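Local coordinates for gala protein type 1, 3 or 4 (Legionella pneumophila subsp. pneumophila, PDB 4XA9), which probably binds small GTPases and may act as a GTPase activator, using a curved scaffold of leucine-rich repeats, at residues K184-T189 / N208-S213; G178-A183 / T203-N208; K141-C146 / I162-L167; I168-D173 / L190-K195; Y134-N139 / L158-N163. All coordinates share one frame; numbering follows the deposited sequence.

In the fold
The five interactions sample the leucine-rich-repeat solenoid between its helical outer layer and its parallel sheet. Interactions 3 and 4 lie in the sheet, centres about 11 Å apart, and continue each other because Ile143 and Leu145 of one bond through their backbones to Ile168 of the other. Interactions 2 and 5 belong to the helical layer, and interaction 1 to the loops that lead from the helical layer to the sheet; centres 1 and 2 are about 9 Å apart, joined by Asn209 and Ala183. Interactions 3 and 5, about 8 Å between centres, share Ile162 and Asn163. A second protein chain contacts interaction 4 and the edge of interaction 3, on the side of the sheet away from the helices.

Interaction 1. Residues K184-T189 / N208-S213; sequences KNNQLT and NNTSLS
Thr189 O accepts a hydrogen bond from Ser213 N (2.9 Å, 166° at the hydrogen), fastening two successive loops of the leucine-rich-repeat solenoid, each running from a helix of the outer layer to a strand of the parallel sheet. Earlier in the loops Ser211 adds a side-chain link: in one of its two modelled conformers OG donates to Leu188 O over 2.7 Å, in the plane of that carbonyl. With chi1 at 65°, OG stands between the N and C of its backbone and is turned to the neighbouring loop. On the buried side the leucines meet, methyl CD2 of Leu212 resting 3.9 Å from CB of Leu188. Nearer the helix ends a water spans the gap, accepting from Thr210 N at 3.1 Å and lying 2.8 Å from Asn186 OD1 and 3.0 Å from Asn185 O.

The second shell is a pair of matching asparagines. Asn185 ND2 reaches back to Ala159 O and Asn209 ND2 to Ala183 O, while each OD1 closes an Asx turn in its own loop. In the second, Asn209 OD1 lies 2.7 Å from Leu212 N, which donates in the amide carbonyl plane, whereas Ser211 N approaches from above that plane.

Interaction 2. Residues G178-A183 / T203-N208; sequences GAIELA and TLHFAN
Ala183 packs its methyl group onto the face of the Phe206 ring, and this is the tight, buried part of the contact. CB sits 3.7 Å from the ring centroid, displaced toward the rim on the CD1 and CE1 side, a CH-pi contact. Farther along the same ring, Ala179 CB stands 4.2 Å from Phe206 CE2. A chi1 of -76° swings the phenyl group across to the neighbouring helix, where it also packs on Leu191 of the sheet and Leu230 of the following helix.

The two helices are consecutive members of the outer layer of a leucine-rich-repeat solenoid. Their short segments run almost parallel, at 10°, with axes only 8.5 Å apart, a closeness that the small Ala183 permits where it faces the other helix.

Toward solvent the packing rests on a partly exposed imidazole. Ile180 sets CG2 almost squarely above the centre of the His205 ring, 3.6 Å from the centroid and 3° off its normal, while CG1 approaches CD2 of the same ring at 3.6 Å.

Interaction 3. Residues K141-C146 / I162-L167; sequences KKIDLC and INIKEL
Lys141 O is gripped by two consecutive amides of the neighbouring segment, Lys165 N at 2.6 Å and Glu166 N at 3.0 Å. This bifurcated acceptor anchors the entry into a short parallel ladder, in which Lys142 pairs with Glu166 and Ile143 with Leu167. The next rung is formed by Ile143 N, which donates to Glu166 O over 3.0 Å at 161°.

On the face bearing Lys142 and Glu166, the two side chains meet obliquely, the carbon chain of Lys142 passing along the side chain of Glu166. Lys142 leaves the backbone with CG anti to its N (chi1 173°) and then runs fully extended, bringing CD to 3.5 Å from Glu166 OE1. The charged ends do not form a salt bridge: Lys142 NZ is 4.6 Å from Glu166 OE1. A water mediates instead, accepting from Lys142 NZ and donating to Glu166 OE1, while NZ also has Tyr121 OH as a hydrogen-bond partner.

The opposite, buried face carries Ile143 and Leu167, with Ile164 of the preceding loop packed against Ile143. Ile143 and Ile164 cross at about a right angle, their CD1 methyls 3.6 Å apart. Leu167 turns CD1 toward the adjacent strand, 4.2 Å from Ile143 CB.

The two strands open and close a beta-alpha-beta unit whose connection is helix 151-159, with Leu158 of that helix packing on Leu145. Strand 119-121 flanks the pair next to Lys142, and strand 190-192 lies beyond Glu166 and Leu167, continuing the curved sheet of the leucine-rich-repeat solenoid.

Interaction 4. Residues I168-D173 / L190-K195; sequences IASACD and LLILGK
Ile168 sets its CD1 methyl against both Leu190 and Ile192, 3.5 Å from Leu190 CD2, which is tight for two methyls, and 3.6 Å from Ile192 CD1. Ile168 and Ile192 lie side by side and point the same way, as expected of a paired position in a parallel sheet. A chi2 of -70° bends the end of Ile168 over, carrying CD1 toward Leu190. In the interior, Leu193 places CD2 3.9 Å from Ala169 CB.

Around this core runs the backbone pairing. Ala169 N donates to Ile192 O and, beyond the regular strand, Ala171 N donates to Gly194 O, each over 2.8 Å. Between these rungs Ser170 OG accepts from Gly194 N at 2.9 Å, with a bent angle of 135°. Ala171 and Lys195, paired in register, both adopt left-handed backbone angles, a turn that the two segments share just past the strand.

At the polar edge a water accepts a hydrogen bond from Asp173 N and lies 3.2 Å from Lys195 O. A chain of another protein bonds through its backbone to Ser170 OG and through a basic side chain, in a salt bridge, to Asp173 OD1, while Asp173 OD2 bonds to Ser149 OG.

Leu188, Leu191, Leu193 and Asn196 spell the LxxLxLxxN signature of leucine-rich repeats. Asn196 bonds to Ala169 O and Cys172 N of the preceding loop, stitching successive turns of the solenoid together, while the Ile192 side of the sheet receives the partner protein, as concave faces of such solenoids often do.

Interaction 5. Residues Y134-N139 / L158-N163; sequences YLAQSN and LASNIN
Asn161 inserts its side-chain amide into the turn that follows helix 129-135, tying together the ends of two neighbouring helices in the outer layer of the leucine-rich-repeat solenoid.

The hydrogen bonds centre on ND2. One goes to Leu135 O at 2.8 Å, lying in the amide plane of Asn161 and on a lone pair of the carbonyl. The other goes to Ser138 O at 3.1 Å, where the donor stands well above the carbonyl plane, 45° out of it. Asn161 can reach both because its CG lies anti to the backbone N (chi1 -169°), directing the amide straight across the gap. Leu135 O is in turn gripped three times, since it also accepts from Ser138 N, closing a type I beta turn, and from Ser138 OG at 2.7 Å. The serine hydroxyl thereby braces the same carbonyl that the asparagine holds.

The apolar contact lies toward the sheet and the adjoining helix. Leu158 extends CD2 to 3.7 Å from Leu135 CB, while Ala136 CB packs against the backbone of the other segment, 4.0 Å from Leu158 N. Leu135 meanwhile packs on Val108 and Ala112 of the preceding helix.

Solvent contributes a loosely held water, weakly bonded to Ala136 O and Ser160 OG; the stronger partner of that hydroxyl is Ala157 O. The other end of the Asn161 amide closes an Asx turn, its OD1 accepting from Asn163 N at 2.9 Å.

Interaction 1. Residues K184-T189 / N208-S213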
# COMPACT_ATOMS: atom_id res chain seq x y z
N LYS A 184 7.16 12.59 -22.69
CA LYS A 184 7.23 13.78 -23.52
C LYS A 184 6.95 15.06 -22.73
O LYS A 184 7.36 16.15 -23.14
CB LYS A 184 6.26 13.67 -24.70
CG LYS A 184 6.64 12.60 -25.72
CD LYS A 184 5.64 12.53 -26.87
CE LYS A 184 6.06 11.47 -27.88
NZ LYS A 184 5.08 11.35 -29.00
N ASN A 185 6.25 14.92 -21.61
CA ASN A 185 5.95 16.03 -20.71
C ASN A 185 7.23 16.75 -20.28
O ASN A 185 8.22 16.10 -19.94
CB ASN A 185 5.19 15.53 -19.48
CG ASN A 185 4.93 16.61 -18.46
OD1 ASN A 185 5.84 17.04 -17.76
ND2 ASN A 185 3.68 17.03 -18.34
N ASN A 186 7.19 18.08 -20.27
CA ASN A 186 8.37 18.86 -19.92
C ASN A 186 8.29 19.59 -18.58
O ASN A 186 9.11 20.45 -18.30
CB ASN A 186 8.66 19.89 -21.01
CG ASN A 186 9.04 19.25 -22.33
OD1 ASN A 186 10.16 18.76 -22.49
ND2 ASN A 186 8.11 19.26 -23.28
N GLN A 187 7.31 19.24 -17.75
CA GLN A 187 7.17 19.91 -16.46
C GLN A 187 7.45 18.99 -15.27
O GLN A 187 7.98 19.42 -14.25
CB GLN A 187 5.77 20.53 -16.31
CG GLN A 187 5.52 21.71 -17.22
CD GLN A 187 5.19 21.30 -18.63
OE1 GLN A 187 4.48 20.32 -18.86
NE2 GLN A 187 5.72 22.03 -19.61
N LEU A 188 7.08 17.72 -15.41
CA LEU A 188 7.29 16.73 -14.34
C LEU A 188 8.75 16.62 -13.93
O LEU A 188 9.64 16.46 -14.77
CB LEU A 188 6.78 15.36 -14.78
CG LEU A 188 5.28 15.18 -14.99
CD1 LEU A 188 5.02 13.79 -15.55
CD2 LEU A 188 4.52 15.38 -13.69
N THR A 189 9.00 16.71 -12.63
CA THR A 189 10.34 16.53 -12.09
C THR A 189 10.45 15.20 -11.35
O THR A 189 11.55 14.70 -11.11
CB THR A 189 10.72 17.67 -11.13
OG1 THR A 189 9.81 17.68 -10.02
CG2 THR A 189 10.66 19.01 -11.84
N ASN A 208 15.34 10.79 -23.39
CA ASN A 208 15.37 12.11 -24.03
C ASN A 208 14.54 13.17 -23.29
O ASN A 208 14.51 14.33 -23.69
CB ASN A 208 14.92 12.00 -25.49
CG ASN A 208 15.97 11.32 -26.37
OD1 ASN A 208 17.16 11.31 -26.05
ND2 ASN A 208 15.52 10.76 -27.49
N ASN A 209 13.88 12.75 -22.22
CA ASN A 209 13.21 13.69 -21.31
C ASN A 209 14.23 14.64 -20.68
O ASN A 209 15.34 14.22 -20.33
CB ASN A 209 12.44 12.92 -20.23
CG ASN A 209 11.85 13.83 -19.17
OD1 ASN A 209 12.56 14.28 -18.27
ND2 ASN A 209 10.55 14.07 -19.25
N THR A 210 13.87 15.91 -20.52
CA THR A 210 14.80 16.88 -19.96
C THR A 210 14.35 17.48 -18.63
O THR A 210 15.05 18.30 -18.04
CB THR A 210 15.04 18.05 -20.94
OG1 THR A 210 13.78 18.67 -21.24
CG2 THR A 210 15.69 17.55 -22.23
N SER A 211 13.19 17.05 -18.13
CA SER A 211 12.62 17.65 -16.93
C SER A 211 12.78 16.77 -15.69
O SER A 211 13.07 17.27 -14.60
CB SER A 211 11.13 17.95 -17.15
OG SER A 211 10.37 16.76 -17.33
N LEU A 212 12.60 15.46 -15.86
CA LEU A 212 12.67 14.53 -14.73
C LEU A 212 14.03 14.48 -14.02
O LEU A 212 15.07 14.42 -14.68
CB LEU A 212 12.32 13.12 -15.22
CG LEU A 212 10.89 12.88 -15.70
CD1 LEU A 212 10.80 11.48 -16.30
CD2 LEU A 212 9.89 13.04 -14.55
N SER A 213 14.00 14.47 -12.69
CA SER A 213 15.19 14.15 -11.91
C SER A 213 14.95 12.90 -11.05
O SER A 213 15.88 12.29 -10.54
CB SER A 213 15.61 15.33 -11.03
OG SER A 213 14.63 15.63 -10.06
O HOH W 1 10.92 16.37 -21.29
O HOH W 2 13.01 14.81 -7.99

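Interaction 2. Residues G178-A183 / T203-N208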
# COMPACT_ATOMS: atom_id res chain seq x y z
N GLY A 178 0.81 5.27 -22.68
CA GLY A 178 0.66 6.30 -21.67
C GLY A 178 2.01 6.81 -21.19
O GLY A 178 2.20 8.01 -21.01
N ALA A 179 2.94 5.88 -20.98
CA ALA A 179 4.25 6.23 -20.44
C ALA A 179 5.01 7.14 -21.39
O ALA A 179 5.68 8.08 -20.95
CB ALA A 179 5.05 4.97 -20.14
N ILE A 180 4.91 6.87 -22.69
CA ILE A 180 5.59 7.70 -23.68
C ILE A 180 5.07 9.14 -23.65
O ILE A 180 5.85 10.09 -23.73
CB ILE A 180 5.45 7.10 -25.09
CG1 ILE A 180 6.33 5.85 -25.21
CG2 ILE A 180 5.86 8.11 -26.16
CD1 ILE A 180 6.09 5.03 -26.46
N GLU A 181 3.76 9.32 -23.49
CA GLU A 181 3.21 10.67 -23.43
C GLU A 181 3.66 11.39 -22.15
O GLU A 181 3.95 12.58 -22.17
CB GLU A 181 1.69 10.64 -23.54
CG GLU A 181 1.20 10.07 -24.87
CD GLU A 181 1.89 10.71 -26.06
OE1 GLU A 181 1.92 11.96 -26.15
OE2 GLU A 181 2.43 9.96 -26.91
N LEU A 182 3.73 10.66 -21.05
CA LEU A 182 4.27 11.22 -19.81
C LEU A 182 5.74 11.58 -19.98
O LEU A 182 6.21 12.59 -19.44
CB LEU A 182 4.08 10.24 -18.65
CG LEU A 182 2.66 10.14 -18.09
CD1 LEU A 182 2.56 8.99 -17.10
CD2 LEU A 182 2.25 11.45 -17.43
N ALA A 183 6.48 10.77 -20.72
CA ALA A 183 7.89 11.04 -20.97
C ALA A 183 8.08 12.33 -21.75
O ALA A 183 9.03 13.08 -21.51
CB ALA A 183 8.53 9.87 -21.71
N THR A 203 11.56 3.64 -23.05
CA THR A 203 12.76 4.12 -22.36
C THR A 203 13.52 5.18 -23.15
O THR A 203 14.12 6.07 -22.54
CB THR A 203 13.70 2.97 -22.01
OG1 THR A 203 14.14 2.32 -23.20
CG2 THR A 203 12.98 1.96 -21.10
N LEU A 204 13.49 5.11 -24.48
CA LEU A 204 14.13 6.13 -25.29
C LEU A 204 13.52 7.50 -24.98
O LEU A 204 14.22 8.49 -24.81
CB LEU A 204 14.03 5.81 -26.79
CG LEU A 204 14.51 6.93 -27.72
CD1 LEU A 204 15.97 7.23 -27.45
CD2 LEU A 204 14.29 6.57 -29.18
N HIS A 205 12.20 7.54 -24.87
CA HIS A 205 11.51 8.79 -24.58
C HIS A 205 11.85 9.33 -23.20
O HIS A 205 11.89 10.55 -23.01
CB HIS A 205 10.00 8.61 -24.73
CG HIS A 205 9.59 8.23 -26.12
ND1 HIS A 205 9.38 9.16 -27.11
CD2 HIS A 205 9.39 7.02 -26.69
CE1 HIS A 205 9.05 8.55 -28.23
NE2 HIS A 205 9.05 7.24 -28.00
N PHE A 206 12.11 8.45 -22.24
CA PHE A 206 12.54 8.90 -20.92
C PHE A 206 14.02 9.29 -20.94
O PHE A 206 14.44 10.17 -20.20
CB PHE A 206 12.31 7.82 -19.85
CG PHE A 206 10.86 7.67 -19.42
CD1 PHE A 206 10.19 8.72 -18.80
CD2 PHE A 206 10.19 6.48 -19.63
CE1 PHE A 206 8.87 8.57 -18.40
CE2 PHE A 206 8.87 6.33 -19.24
CZ PHE A 206 8.21 7.38 -18.62
N ALA A 207 14.81 8.64 -21.79
CA ALA A 207 16.21 9.05 -21.93
C ALA A 207 16.29 10.45 -22.52
O ALA A 207 17.19 11.23 -22.19
CB ALA A 207 16.98 8.06 -22.80
N ASN A 208 15.34 10.79 -23.39
CA ASN A 208 15.37 12.11 -24.03
C ASN A 208 14.54 13.17 -23.29
O ASN A 208 14.51 14.33 -23.69
CB ASN A 208 14.92 12.00 -25.49
CG ASN A 208 15.97 11.32 -26.37
OD1 ASN A 208 17.16 11.31 -26.05
ND2 ASN A 208 15.52 10.76 -27.49

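Interaction 3. Residues K141-C146 / I162-L167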
# COMPACT_ATOMS: atom_id res chain seq x y z
N LYS A 141 -0.16 20.58 -8.10
CA LYS A 141 1.27 20.45 -8.36
C LYS A 141 1.74 19.01 -8.15
O LYS A 141 2.68 18.56 -8.81
CB LYS A 141 2.06 21.40 -7.47
CG LYS A 141 1.82 22.86 -7.78
CD LYS A 141 2.87 23.75 -7.14
CE LYS A 141 2.73 25.19 -7.60
NZ LYS A 141 3.94 25.99 -7.26
N LYS A 142 1.07 18.29 -7.25
CA LYS A 142 1.41 16.90 -6.97
C LYS A 142 0.16 16.04 -6.84
O LYS A 142 -0.77 16.41 -6.12
CB LYS A 142 2.24 16.79 -5.70
CG LYS A 142 2.49 15.34 -5.25
CD LYS A 142 3.36 15.28 -3.99
CE LYS A 142 3.59 13.83 -3.57
NZ LYS A 142 4.49 13.73 -2.38
N ILE A 143 0.14 14.90 -7.53
CA ILE A 143 -0.95 13.94 -7.41
C ILE A 143 -0.40 12.52 -7.26
O ILE A 143 0.49 12.10 -8.01
CB ILE A 143 -1.91 13.95 -8.63
CG1 ILE A 143 -2.04 15.34 -9.24
CG2 ILE A 143 -3.30 13.44 -8.23
CD1 ILE A 143 -3.04 15.39 -10.39
N ASP A 144 -0.93 11.79 -6.28
CA ASP A 144 -0.62 10.38 -6.11
C ASP A 144 -1.88 9.58 -6.39
O ASP A 144 -2.88 9.71 -5.67
CB ASP A 144 -0.09 10.11 -4.69
CG ASP A 144 0.50 8.71 -4.53
OD1 ASP A 144 0.03 7.77 -5.21
OD2 ASP A 144 1.44 8.55 -3.71
N LEU A 145 -1.84 8.75 -7.42
CA LEU A 145 -3.02 8.03 -7.87
C LEU A 145 -2.84 6.51 -7.91
O LEU A 145 -3.53 5.82 -8.65
CB LEU A 145 -3.44 8.51 -9.27
CG LEU A 145 -3.94 9.95 -9.32
CD1 LEU A 145 -4.11 10.43 -10.76
CD2 LEU A 145 -5.25 10.06 -8.54
N CYS A 146 -1.91 5.99 -7.11
CA CYS A 146 -1.63 4.55 -7.10
C CYS A 146 -2.90 3.73 -6.89
O CYS A 146 -3.79 4.16 -6.17
CB CYS A 146 -0.61 4.20 -6.02
SG CYS A 146 1.01 4.93 -6.28
N ILE A 162 -0.13 21.12 -17.38
CA ILE A 162 1.13 21.85 -17.28
C ILE A 162 1.53 22.15 -15.83
O ILE A 162 2.69 22.43 -15.52
CB ILE A 162 1.05 23.16 -18.09
CG1 ILE A 162 2.30 23.33 -18.97
CG2 ILE A 162 0.78 24.37 -17.20
CD1 ILE A 162 2.31 22.39 -20.15
N ASN A 163 0.55 22.07 -14.93
CA ASN A 163 0.76 22.42 -13.53
C ASN A 163 1.43 21.31 -12.71
O ASN A 163 2.12 21.59 -11.73
CB ASN A 163 -0.58 22.79 -12.88
CG ASN A 163 -1.23 23.98 -13.55
OD1 ASN A 163 -2.27 23.86 -14.21
ND2 ASN A 163 -0.64 25.15 -13.37
N ILE A 164 1.23 20.06 -13.09
CA ILE A 164 1.72 18.95 -12.28
C ILE A 164 3.23 18.82 -12.32
O ILE A 164 3.82 18.66 -13.39
CB ILE A 164 1.09 17.62 -12.71
CG1 ILE A 164 -0.42 17.74 -12.78
CG2 ILE A 164 1.50 16.50 -11.74
CD1 ILE A 164 -1.10 16.46 -13.24
N LYS A 165 3.86 18.86 -11.15
CA LYS A 165 5.31 18.71 -11.03
C LYS A 165 5.67 17.30 -10.57
O LYS A 165 6.73 16.77 -10.90
CB LYS A 165 5.90 19.74 -10.07
CG LYS A 165 5.82 21.17 -10.56
CD LYS A 165 6.72 21.38 -11.76
CE LYS A 165 6.63 22.81 -12.28
NZ LYS A 165 5.27 23.12 -12.80
N GLU A 166 4.78 16.69 -9.79
CA GLU A 166 5.03 15.36 -9.28
C GLU A 166 3.81 14.46 -9.48
O GLU A 166 2.72 14.78 -9.04
CB GLU A 166 5.42 15.42 -7.81
CG GLU A 166 6.71 16.18 -7.58
CD GLU A 166 7.06 16.34 -6.12
OE1 GLU A 166 6.19 16.80 -5.35
OE2 GLU A 166 8.20 16.00 -5.75
N LEU A 167 4.02 13.34 -10.16
CA LEU A 167 2.94 12.41 -10.42
C LEU A 167 3.33 10.99 -9.99
O LEU A 167 4.33 10.43 -10.43
CB LEU A 167 2.57 12.44 -11.91
CG LEU A 167 1.46 11.49 -12.36
CD1 LEU A 167 0.19 11.77 -11.59
CD2 LEU A 167 1.22 11.62 -13.86
O HOH W 3 6.67 15.85 -2.24

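Interaction 4. Residues I168-D173 / L190-K195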
# COMPACT_ATOMS: atom_id res chain seq x y z
N ILE A 168 2.52 10.42 -9.10
CA ILE A 168 2.69 9.04 -8.64
C ILE A 168 1.51 8.25 -9.16
O ILE A 168 0.36 8.56 -8.82
CB ILE A 168 2.75 8.93 -7.09
CG1 ILE A 168 3.44 10.14 -6.47
CG2 ILE A 168 3.41 7.62 -6.63
CD1 ILE A 168 4.89 10.20 -6.73
N ALA A 169 1.77 7.25 -9.99
CA ALA A 169 0.69 6.49 -10.60
C ALA A 169 1.10 5.03 -10.82
O ALA A 169 1.10 4.54 -11.95
CB ALA A 169 0.27 7.13 -11.92
N SER A 170 1.44 4.35 -9.73
CA SER A 170 1.84 2.95 -9.79
C SER A 170 0.62 2.04 -9.70
O SER A 170 -0.33 2.36 -8.99
CB SER A 170 2.83 2.61 -8.66
OG SER A 170 4.04 3.34 -8.79
N ALA A 171 0.67 0.91 -10.40
CA ALA A 171 -0.46 -0.02 -10.48
C ALA A 171 -1.70 0.69 -11.01
O ALA A 171 -2.77 0.66 -10.39
CB ALA A 171 -0.75 -0.65 -9.12
N CYS A 172 -1.55 1.34 -12.16
CA CYS A 172 -2.64 2.13 -12.74
C CYS A 172 -3.01 1.69 -14.16
O CYS A 172 -3.65 2.45 -14.89
CB CYS A 172 -2.27 3.62 -12.74
SG CYS A 172 -2.23 4.39 -11.09
N ASP A 173 -2.60 0.48 -14.52
CA ASP A 173 -2.87 -0.08 -15.86
C ASP A 173 -2.31 0.80 -16.98
O ASP A 173 -2.95 0.99 -18.01
CB ASP A 173 -4.37 -0.31 -16.06
CG ASP A 173 -4.91 -1.44 -15.19
OD1 ASP A 173 -4.20 -2.45 -15.02
OD2 ASP A 173 -6.04 -1.31 -14.67
N LEU A 190 9.31 14.64 -10.99
CA LEU A 190 9.25 13.35 -10.32
C LEU A 190 8.10 12.55 -10.92
O LEU A 190 6.97 13.02 -10.98
CB LEU A 190 9.07 13.53 -8.80
CG LEU A 190 9.20 12.32 -7.88
CD1 LEU A 190 9.66 12.72 -6.49
CD2 LEU A 190 7.88 11.60 -7.78
N LEU A 191 8.40 11.35 -11.38
CA LEU A 191 7.38 10.49 -11.96
C LEU A 191 7.58 9.06 -11.49
O LEU A 191 8.67 8.50 -11.58
CB LEU A 191 7.42 10.57 -13.50
CG LEU A 191 6.46 9.71 -14.33
CD1 LEU A 191 5.01 10.03 -14.02
CD2 LEU A 191 6.75 9.93 -15.82
N ILE A 192 6.52 8.48 -10.94
CA ILE A 192 6.58 7.11 -10.46
C ILE A 192 5.51 6.29 -11.16
O ILE A 192 4.32 6.61 -11.06
CB ILE A 192 6.39 7.05 -8.93
CG1 ILE A 192 7.54 7.80 -8.24
CG2 ILE A 192 6.30 5.59 -8.46
CD1 ILE A 192 7.50 7.75 -6.71
N LEU A 193 5.94 5.26 -11.87
CA LEU A 193 5.05 4.41 -12.66
C LEU A 193 5.37 2.94 -12.46
O LEU A 193 5.53 2.19 -13.42
CB LEU A 193 5.16 4.75 -14.15
CG LEU A 193 4.60 6.11 -14.60
CD1 LEU A 193 5.00 6.42 -16.03
CD2 LEU A 193 3.08 6.13 -14.45
N GLY A 194 5.45 2.52 -11.22
CA GLY A 194 5.70 1.16 -10.89
C GLY A 194 4.52 0.23 -11.09
O GLY A 194 3.41 0.66 -11.13
N LYS A 195 4.87 -1.02 -11.27
CA LYS A 195 3.75 -2.06 -11.30
C LYS A 195 2.74 -1.85 -12.45
O LYS A 195 1.52 -1.92 -12.25
CB LYS A 195 3.09 -2.22 -10.00
CG LYS A 195 2.50 -3.55 -9.66
CD LYS A 195 3.53 -4.57 -9.33
CE LYS A 195 2.88 -5.81 -8.80
NZ LYS A 195 3.09 -5.88 -7.34
O HOH W 4 -1.48 -1.94 -13.37

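Interaction 5. Residues Y134-N139 / L158-N163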
# COMPACT_ATOMS: atom_id res chain seq x y z
N TYR A 134 -10.63 14.83 -15.43
CA TYR A 134 -10.96 15.96 -14.57
C TYR A 134 -9.69 16.57 -13.97
O TYR A 134 -9.55 17.79 -13.91
CB TYR A 134 -11.90 15.52 -13.45
CG TYR A 134 -13.22 14.95 -13.93
CD1 TYR A 134 -13.83 15.42 -15.09
CD2 TYR A 134 -13.86 13.95 -13.22
CE1 TYR A 134 -15.05 14.90 -15.52
CE2 TYR A 134 -15.07 13.42 -13.64
CZ TYR A 134 -15.65 13.90 -14.79
OH TYR A 134 -16.86 13.36 -15.19
N LEU A 135 -8.79 15.70 -13.52
CA LEU A 135 -7.58 16.13 -12.84
C LEU A 135 -6.61 16.79 -13.82
O LEU A 135 -5.76 17.59 -13.42
CB LEU A 135 -6.90 14.94 -12.15
CG LEU A 135 -7.64 14.37 -10.94
CD1 LEU A 135 -7.07 13.03 -10.52
CD2 LEU A 135 -7.55 15.36 -9.79
N ALA A 136 -6.77 16.47 -15.10
CA ALA A 136 -5.93 17.06 -16.14
C ALA A 136 -6.19 18.56 -16.27
O ALA A 136 -5.38 19.29 -16.84
CB ALA A 136 -6.17 16.36 -17.46
N GLN A 137 -7.32 19.02 -15.74
CA GLN A 137 -7.68 20.43 -15.80
C GLN A 137 -7.46 21.14 -14.46
O GLN A 137 -7.76 22.33 -14.32
CB GLN A 137 -9.14 20.58 -16.23
CG GLN A 137 -9.48 19.86 -17.52
CD GLN A 137 -8.76 20.45 -18.72
OE1 GLN A 137 -8.37 21.62 -18.72
NE2 GLN A 137 -8.57 19.63 -19.76
N SER A 138 -6.93 20.42 -13.48
CA SER A 138 -6.74 20.98 -12.15
C SER A 138 -5.50 21.85 -12.08
O SER A 138 -4.72 21.91 -13.03
CB SER A 138 -6.64 19.87 -11.11
OG SER A 138 -5.41 19.19 -11.26
N ASN A 139 -5.30 22.50 -10.93
CA ASN A 139 -4.10 23.29 -10.69
C ASN A 139 -3.14 22.58 -9.74
O ASN A 139 -2.24 23.20 -9.17
CB ASN A 139 -4.47 24.67 -10.11
CG ASN A 139 -5.11 25.58 -11.15
OD1 ASN A 139 -4.76 25.54 -12.33
ND2 ASN A 139 -6.04 26.41 -10.71
N LEU A 158 -3.51 13.46 -18.10
CA LEU A 158 -2.69 14.03 -17.04
C LEU A 158 -1.39 14.63 -17.57
O LEU A 158 -0.92 15.65 -17.06
CB LEU A 158 -2.37 12.98 -15.97
CG LEU A 158 -3.55 12.50 -15.12
CD1 LEU A 158 -3.14 11.30 -14.27
CD2 LEU A 158 -4.08 13.63 -14.24
N ALA A 159 -0.82 14.01 -18.59
CA ALA A 159 0.44 14.48 -19.17
C ALA A 159 0.31 15.88 -19.75
O ALA A 159 1.29 16.62 -19.84
CB ALA A 159 0.92 13.51 -20.25
N SER A 160 -0.92 16.25 -20.13
CA SER A 160 -1.17 17.56 -20.73
C SER A 160 -1.31 18.66 -19.67
O SER A 160 -1.27 19.84 -20.00
CB SER A 160 -2.44 17.53 -21.59
OG SER A 160 -3.59 17.26 -20.81
N ASN A 161 -1.48 18.26 -18.41
CA ASN A 161 -1.62 19.23 -17.32
C ASN A 161 -0.27 19.87 -16.99
O ASN A 161 0.59 19.25 -16.36
CB ASN A 161 -2.22 18.58 -16.07
CG ASN A 161 -2.63 19.60 -15.01
OD1 ASN A 161 -2.05 20.69 -14.92
ND2 ASN A 161 -3.61 19.24 -14.18
N ILE A 162 -0.13 21.12 -17.38
CA ILE A 162 1.13 21.85 -17.28
C ILE A 162 1.53 22.15 -15.83
O ILE A 162 2.69 22.43 -15.52
CB ILE A 162 1.05 23.16 -18.09
CG1 ILE A 162 2.30 23.33 -18.97
CG2 ILE A 162 0.78 24.37 -17.20
CD1 ILE A 162 2.31 22.39 -20.15
N ASN A 163 0.55 22.07 -14.93
CA ASN A 163 0.76 22.42 -13.53
C ASN A 163 1.43 21.31 -12.71
O ASN A 163 2.12 21.59 -11.73
CB ASN A 163 -0.58 22.79 -12.88
CG ASN A 163 -1.23 23.98 -13.55
OD1 ASN A 163 -2.27 23.86 -14.21
ND2 ASN A 163 -0.64 25.15 -13.37
O HOH W 5 -4.98 20.36 -20.00